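Local coordinates for protein putative endo-1,4-beta-xylanase (Bacteroides thetaiotaomicron VPI-5482, PDB 5MSX) that probably hydrolyses arabinofuranosidic linkages in plant pectin as a family 43 glycoside hydrolase with a calcium-binding F5/8 type C domain, at residues C[35-40]-C[46-51]. Numbering follows the deposited sequence.
Sequences ADASIQ and FYCYAT. With EDO (1,2-ethanediol), chain U.
Thr-51 donates its hydroxyl OG1 to carboxylate oxygen OD2 of Asp-36 over 2.6 Å, near the mouth of a bulged beta hairpin in the five-bladed beta-propeller characteristic of family 43 enzymes. The predicted proton acceptor, Asp-36, sits on the bulge: positive phi and psi turn the chain there, and the register slips by one residue between the pairs Ala-35/Thr-51 and Ser-38/Tyr-49. With CG beside the backbone N (chi1 -45°), its carboxylate swings back to Thr-51, which meets OD2 on the anti side, slightly out of the carboxylate plane. O2 of a bound ethanediol, probably a crystallisation additive, also lies against OD2, closer than an ordinary hydrogen bond, so the details of that bond are doubtful; the diol also bonds to Arg-286. Ala-93 N also bonds to Thr-51 OG1, a second-shell contact that would limit rotation of the hydroxyl and thereby steady the Asp-36 carboxylate.

Behind this polar end, two backbone bonds join each of the pairs Ala-35/Thr-51, Ser-38/Tyr-49 and Gln-40/Tyr-47. Ile-39 and Cys-48 form a non-hydrogen-bonded pair on one face, where Ile-39 CG1 lies 3.7 Å from Cys-48 SG. Two residues before Ile-39, Ala-37 CB lies 4.0 Å from Cys-48 SG.

On the face bearing Ser-38 and Tyr-49, the extended chain of Gln-40 passes Tyr-49 obliquely, its amide plane 68° from the ring. Ala-97 N bonds to Gln-40 OE1, and Pro-122 O binds the phenol OH of Tyr-49. With each group tied at its own end, Gln-40 OE1 lies at the ring edge, near its plane, 3.3 Å from Tyr-49 CE2.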
ATOM      1  N   ALA C  35      -9.755 -29.304  -4.858  1.00 17.04           N
ATOM      2  CA  ALA C  35      -9.118 -29.500  -3.584  1.00 17.20           C
ATOM      3  C   ALA C  35      -8.447 -28.198  -3.110  1.00 16.73           C
ATOM      4  O   ALA C  35      -8.302 -27.237  -3.873  1.00 16.03           O
ATOM      5  CB  ALA C  35      -8.080 -30.598  -3.706  1.00 17.87           C
ATOM      6  N   ASP C  36      -8.024 -28.199  -1.856  1.00 16.53           N
ATOM      7  CA  ASP C  36      -7.200 -27.143  -1.300  1.00 17.49           C
ATOM      8  C   ASP C  36      -7.939 -25.785  -1.400  1.00 17.16           C
ATOM      9  O   ASP C  36      -7.324 -24.761  -1.709  1.00 17.52           O
ATOM     10  CB  ASP C  36      -5.831 -27.040  -2.017  1.00 18.46           C
ATOM     11  CG  ASP C  36      -5.138 -28.404  -2.264  1.00 19.74           C
ATOM     12  OD1 ASP C  36      -5.190 -29.309  -1.404  1.00 19.27           O
ATOM     13  OD2 ASP C  36      -4.478 -28.512  -3.322  1.00 20.68           O
ATOM     14  N   ALA C  37      -9.238 -25.793  -1.134  1.00 16.58           N
ATOM     15  CA  ALA C  37     -10.112 -24.666  -1.457  1.00 16.00           C
ATOM     16  C   ALA C  37      -9.953 -23.491  -0.504  1.00 16.20           C
ATOM     17  O   ALA C  37      -9.731 -23.668   0.708  1.00 17.01           O
ATOM     18  CB  ALA C  37     -11.562 -25.115  -1.483  1.00 15.81           C
ATOM     19  N   SER C  38     -10.049 -22.290  -1.070  1.00 16.56           N
ATOM     20  CA  SER C  38     -10.049 -21.040  -0.337  1.00 16.39           C
ATOM     21  C   SER C  38     -11.327 -20.376  -0.702  1.00 17.37           C
ATOM     22  O   SER C  38     -11.514 -20.005  -1.846  1.00 17.34           O
ATOM     23  CB  SER C  38      -8.858 -20.166  -0.748  1.00 17.07           C
ATOM     24  OG  SER C  38      -7.654 -20.743  -0.280  1.00 16.72           O
ATOM     25  N   ILE C  39     -12.249 -20.304   0.254  1.00 17.88           N
ATOM     26  CA  ILE C  39     -13.579 -19.813   0.010  1.00 18.57           C
ATOM     27  C   ILE C  39     -13.800 -18.556   0.853  1.00 19.70           C
ATOM     28  O   ILE C  39     -13.370 -18.480   2.010  1.00 18.99           O
ATOM     29  CB  ILE C  39     -14.612 -20.890   0.326  1.00 19.48           C
ATOM     30  CG1 ILE C  39     -14.437 -22.101  -0.632  1.00 18.99           C
ATOM     31  CG2 ILE C  39     -16.028 -20.318   0.250  1.00 19.79           C
ATOM     32  CD1 ILE C  39     -15.038 -23.388  -0.080  1.00 19.63           C
ATOM     33  N   GLN C  40     -14.445 -17.558   0.260  1.00 19.87           N
ATOM     34  CA  GLN C  40     -14.604 -16.257   0.915  1.00 20.05           C
ATOM     35  C   GLN C  40     -15.758 -15.483   0.307  1.00 19.80           C
ATOM     36  O   GLN C  40     -16.103 -15.696  -0.846  1.00 19.88           O
ATOM     37  CB  GLN C  40     -13.277 -15.447   0.818  1.00 20.28           C
ATOM     38  CG  GLN C  40     -12.874 -15.132  -0.604  1.00 21.28           C
ATOM     39  CD  GLN C  40     -11.503 -14.518  -0.758  1.00 21.59           C
ATOM     40  OE1 GLN C  40     -10.687 -15.027  -1.526  1.00 22.30           O
ATOM     41  NE2 GLN C  40     -11.238 -13.403  -0.058  1.00 21.05           N
ATOM     42  N   PHE C  46     -19.920 -15.071  -3.028  1.00 22.97           N
ATOM     43  CA  PHE C  46     -18.926 -16.081  -2.595  1.00 22.45           C
ATOM     44  C   PHE C  46     -17.997 -16.453  -3.734  1.00 21.80           C
ATOM     45  O   PHE C  46     -18.424 -16.533  -4.871  1.00 21.82           O
ATOM     46  CB  PHE C  46     -19.584 -17.323  -2.018  1.00 22.81           C
ATOM     47  CG  PHE C  46     -20.551 -17.027  -0.881  1.00 24.09           C
ATOM     48  CD1 PHE C  46     -20.090 -16.869   0.417  1.00 24.00           C
ATOM     49  CD2 PHE C  46     -21.918 -16.911  -1.120  1.00 24.00           C
ATOM     50  CE1 PHE C  46     -20.967 -16.582   1.462  1.00 25.13           C
ATOM     51  CE2 PHE C  46     -22.808 -16.649  -0.085  1.00 24.63           C
ATOM     52  CZ  PHE C  46     -22.340 -16.486   1.218  1.00 24.63           C
ATOM     53  N   TYR C  47     -16.715 -16.606  -3.412  1.00 20.06           N
ATOM     54  CA  TYR C  47     -15.685 -17.000  -4.341  1.00 21.03           C
ATOM     55  C   TYR C  47     -15.006 -18.260  -3.800  1.00 21.73           C
ATOM     56  O   TYR C  47     -14.807 -18.374  -2.573  1.00 19.43           O
ATOM     57  CB  TYR C  47     -14.637 -15.906  -4.448  1.00 22.32           C
ATOM     58  CG  TYR C  47     -15.114 -14.663  -5.142  1.00 24.52           C
ATOM     59  CD1 TYR C  47     -15.960 -13.760  -4.503  1.00 24.65           C
ATOM     60  CD2 TYR C  47     -14.731 -14.395  -6.463  1.00 26.37           C
ATOM     61  CE1 TYR C  47     -16.400 -12.620  -5.148  1.00 25.62           C
ATOM     62  CE2 TYR C  47     -15.150 -13.245  -7.107  1.00 27.11           C
ATOM     63  CZ  TYR C  47     -15.996 -12.381  -6.450  1.00 26.41           C
ATOM     64  OH  TYR C  47     -16.405 -11.275  -7.119  1.00 26.40           O
ATOM     65  N   CYS C  48     -14.666 -19.190  -4.711  1.00 21.46           N
ATOM     66  CA  CYS C  48     -13.900 -20.379  -4.409  1.00 20.94           C
ATOM     67  C   CYS C  48     -12.713 -20.498  -5.361  1.00 20.94           C
ATOM     68  O   CYS C  48     -12.872 -20.776  -6.555  1.00 22.08           O
ATOM     69  CB  CYS C  48     -14.784 -21.631  -4.464  1.00 22.25           C
ATOM     70  SG  CYS C  48     -13.899 -23.198  -4.101  1.00 23.10           S
ATOM     71  N   TYR C  49     -11.522 -20.248  -4.814  1.00 19.49           N
ATOM     72  CA  TYR C  49     -10.268 -20.471  -5.473  1.00 19.72           C
ATOM     73  C   TYR C  49      -9.710 -21.819  -4.984  1.00 20.62           C
ATOM     74  O   TYR C  49      -9.526 -22.024  -3.783  1.00 22.38           O
ATOM     75  CB  TYR C  49      -9.287 -19.381  -5.060  1.00 19.79           C
ATOM     76  CG  TYR C  49      -9.697 -17.953  -5.405  1.00 19.99           C
ATOM     77  CD1 TYR C  49      -9.424 -17.411  -6.677  1.00 20.39           C
ATOM     78  CD2 TYR C  49     -10.294 -17.123  -4.466  1.00 19.11           C
ATOM     79  CE1 TYR C  49      -9.759 -16.098  -6.991  1.00 19.38           C
ATOM     80  CE2 TYR C  49     -10.637 -15.812  -4.782  1.00 19.22           C
ATOM     81  CZ  TYR C  49     -10.351 -15.298  -6.031  1.00 19.34           C
ATOM     82  OH  TYR C  49     -10.692 -13.995  -6.338  1.00 19.50           O
ATOM     83  N   ALA C  50      -9.372 -22.704  -5.896  1.00 20.55           N
ATOM     84  CA  ALA C  50      -8.978 -24.059  -5.522  1.00 20.33           C
ATOM     85  C   ALA C  50      -8.001 -24.642  -6.527  1.00 19.94           C
ATOM     86  O   ALA C  50      -7.795 -24.064  -7.604  1.00 20.32           O
ATOM     87  CB  ALA C  50     -10.219 -24.941  -5.390  1.00 19.87           C
ATOM     88  N   THR C  51      -7.361 -25.745  -6.136  1.00 19.00           N
ATOM     89  CA  THR C  51      -6.684 -26.620  -7.078  1.00 20.18           C
ATOM     90  C   THR C  51      -7.762 -27.354  -7.908  1.00 21.12           C
ATOM     91  O   THR C  51      -8.689 -27.959  -7.337  1.00 19.12           O
ATOM     92  CB  THR C  51      -5.850 -27.673  -6.340  1.00 20.15           C
ATOM     93  OG1 THR C  51      -4.962 -27.048  -5.416  1.00 19.25           O
ATOM     94  CG2 THR C  51      -5.078 -28.593  -7.326  1.00 19.90           C
TER
HETATM   95  C1  EDO U 503      -0.975 -31.287  -3.747  1.00 38.88           C
HETATM   96  O1  EDO U 503      -1.200 -31.276  -2.329  1.00 36.51           O
HETATM   97  C2  EDO U 503      -2.048 -30.503  -4.462  1.00 35.25           C
HETATM   98  O2  EDO U 503      -3.269 -30.647  -3.756  1.00 32.19           O